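Local coordinates for negative regulator of ofd1 (Schizosaccharomyces pombe, PDB 3QTM), which is required for correct translation termination, inhibits ofd1 directly and stabilises the transcription factor domain of sre1 in hypoxic gene control, at residues L123-A126 against R127-E131. Residues are numbered along the deposited sequence; the frame is centred on the assembly and turned at random.
Sequences LALA and RAYLE
Leu-125 and Tyr-129 meet one turn apart on helix 119-142. Tyr-129 N donates to Leu-125 O at 2.9 Å. The side chains run alongside each other, and Leu-125 CD2 lies 3.9 Å from Tyr-129 CE2. The carbonyls of Leu-123, Ala-124 and Ala-126 are taken in the same i to i+4 way. Arg-127 N donates to Leu-123 O at 2.9 Å. Ala-128 N reaches Ala-124 O at 3.1 Å. Leu-130 N pairs with Ala-126 O at 3.0 Å. This is regular alpha-helix in an all-helical protein of the tetratricopeptide-repeat clan, buried between helices 67-82, 97-110 and 151-170. The polar side-chain ends find partners elsewhere. Tyr-129 OH is hydrogen-bonded to Gln-109 NE2, and Arg-127 NH1 to Ser-184 O. A phenylalanine in place of Tyr-129 would probably leave Gln-109 NE2 without this partner. The chain of Arg-127 bends at chi3, 38°, and this turn helps bring NH1 to Ser-184 O. The aliphatic part of Arg-127 crosses Leu-123, where Arg-127 CD lies 3.7 Å from Leu-123 CG.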
ATOM      1  N   LEU A 123       1.610  -6.633  10.936  1.00 20.09           N
ATOM      2  CA  LEU A 123       0.887  -5.816   9.973  1.00 22.32           C
ATOM      3  C   LEU A 123       0.377  -4.539  10.642  1.00 20.24           C
ATOM      4  O   LEU A 123       0.509  -3.456  10.076  1.00 21.50           O
ATOM      5  CB  LEU A 123      -0.256  -6.598   9.306  1.00 18.87           C
ATOM      6  CG  LEU A 123      -1.181  -5.869   8.311  1.00 21.99           C
ATOM      7  CD1 LEU A 123      -0.432  -5.378   7.072  1.00 18.62           C
ATOM      8  CD2 LEU A 123      -2.358  -6.754   7.887  1.00 24.48           C
ATOM      9  N   ALA A 124      -0.186  -4.671  11.842  1.00 19.58           N
ATOM     10  CA  ALA A 124      -0.672  -3.516  12.607  1.00 19.20           C
ATOM     11  C   ALA A 124       0.449  -2.527  12.911  1.00 19.95           C
ATOM     12  O   ALA A 124       0.259  -1.309  12.846  1.00 19.04           O
ATOM     13  CB  ALA A 124      -1.319  -3.974  13.918  1.00 18.91           C
ATOM     14  N   LEU A 125       1.614  -3.064  13.268  1.00 18.37           N
ATOM     15  CA  LEU A 125       2.780  -2.241  13.549  1.00 19.78           C
ATOM     16  C   LEU A 125       3.202  -1.476  12.297  1.00 20.82           C
ATOM     17  O   LEU A 125       3.378  -0.260  12.339  1.00 19.77           O
ATOM     18  CB  LEU A 125       3.953  -3.105  14.020  1.00 19.83           C
ATOM     19  CG  LEU A 125       3.936  -3.551  15.475  1.00 20.58           C
ATOM     20  CD1 LEU A 125       4.848  -4.775  15.662  1.00 21.26           C
ATOM     21  CD2 LEU A 125       4.349  -2.387  16.390  1.00 19.62           C
ATOM     22  N   ALA A 126       3.366  -2.189  11.184  1.00 16.72           N
ATOM     23  CA  ALA A 126       3.784  -1.546   9.943  1.00 19.97           C
ATOM     24  C   ALA A 126       2.804  -0.447   9.522  1.00 20.90           C
ATOM     25  O   ALA A 126       3.224   0.670   9.186  1.00 16.72           O
ATOM     26  CB  ALA A 126       3.933  -2.571   8.845  1.00 20.31           C
ATOM     27  N   ARG A 127       1.507  -0.772   9.547  1.00 16.69           N
ATOM     28  CA  ARG A 127       0.460   0.188   9.187  1.00 21.04           C
ATOM     29  C   ARG A 127       0.539   1.461  10.030  1.00 16.20           C
ATOM     30  O   ARG A 127       0.460   2.566   9.505  1.00 19.94           O
ATOM     31  CB  ARG A 127      -0.924  -0.462   9.296  1.00 19.40           C
ATOM     32  CG  ARG A 127      -1.151  -1.532   8.226  1.00 19.72           C
ATOM     33  CD  ARG A 127      -2.431  -2.347   8.440  1.00 22.71           C
ATOM     34  NE  ARG A 127      -3.553  -1.538   8.929  1.00 24.71           N
ATOM     35  CZ  ARG A 127      -4.260  -0.717   8.166  1.00 24.97           C
ATOM     36  NH1 ARG A 127      -3.947  -0.594   6.890  1.00 27.15           N
ATOM     37  NH2 ARG A 127      -5.272  -0.027   8.667  1.00 22.56           N
ATOM     38  N   ALA A 128       0.729   1.310  11.337  1.00 18.76           N
ATOM     39  CA  ALA A 128       0.762   2.470  12.217  1.00 17.22           C
ATOM     40  C   ALA A 128       2.035   3.295  12.052  1.00 17.27           C
ATOM     41  O   ALA A 128       1.974   4.519  12.097  1.00 14.54           O
ATOM     42  CB  ALA A 128       0.564   2.063  13.674  1.00 14.36           C
ATOM     43  N   TYR A 129       3.181   2.632  11.864  1.00 16.79           N
ATOM     44  CA  TYR A 129       4.438   3.351  11.659  1.00 18.25           C
ATOM     45  C   TYR A 129       4.371   4.156  10.360  1.00 17.65           C
ATOM     46  O   TYR A 129       4.876   5.276  10.287  1.00 19.56           O
ATOM     47  CB  TYR A 129       5.654   2.405  11.609  1.00 17.91           C
ATOM     48  CG  TYR A 129       6.056   1.795  12.936  1.00 19.44           C
ATOM     49  CD1 TYR A 129       6.199   2.577  14.079  1.00 21.50           C
ATOM     50  CD2 TYR A 129       6.331   0.437  13.034  1.00 22.23           C
ATOM     51  CE1 TYR A 129       6.572   2.017  15.296  1.00 22.36           C
ATOM     52  CE2 TYR A 129       6.705  -0.136  14.242  1.00 22.52           C
ATOM     53  CZ  TYR A 129       6.820   0.653  15.365  1.00 22.28           C
ATOM     54  OH  TYR A 129       7.196   0.070  16.548  1.00 22.78           O
ATOM     55  N   LEU A 130       3.763   3.581   9.330  1.00 14.99           N
ATOM     56  CA  LEU A 130       3.647   4.296   8.055  1.00 19.26           C
ATOM     57  C   LEU A 130       2.679   5.473   8.161  1.00 20.87           C
ATOM     58  O   LEU A 130       2.927   6.526   7.563  1.00 20.25           O
ATOM     59  CB  LEU A 130       3.258   3.373   6.893  1.00 16.69           C
ATOM     60  CG  LEU A 130       4.340   2.392   6.422  1.00 21.56           C
ATOM     61  CD1 LEU A 130       3.796   1.471   5.334  1.00 19.39           C
ATOM     62  CD2 LEU A 130       5.594   3.128   5.935  1.00 20.45           C
ATOM     63  N   GLU A 131       1.595   5.321   8.925  1.00 17.78           N
ATOM     64  CA  GLU A 131       0.673   6.461   9.082  1.00 20.21           C
ATOM     65  C   GLU A 131       1.359   7.570   9.862  1.00 21.14           C
ATOM     66  O   GLU A 131       1.117   8.748   9.615  1.00 20.39           O
ATOM     67  CB  GLU A 131      -0.648   6.080   9.757  1.00 18.05           C
ATOM     68  CG  GLU A 131      -1.517   5.176   8.912  1.00 22.63           C
ATOM     69  CD  GLU A 131      -1.941   5.822   7.593  1.00 28.88           C
ATOM     70  OE1 GLU A 131      -1.905   7.069   7.482  1.00 29.90           O
ATOM     71  OE2 GLU A 131      -2.322   5.077   6.664  1.00 34.88           O
TER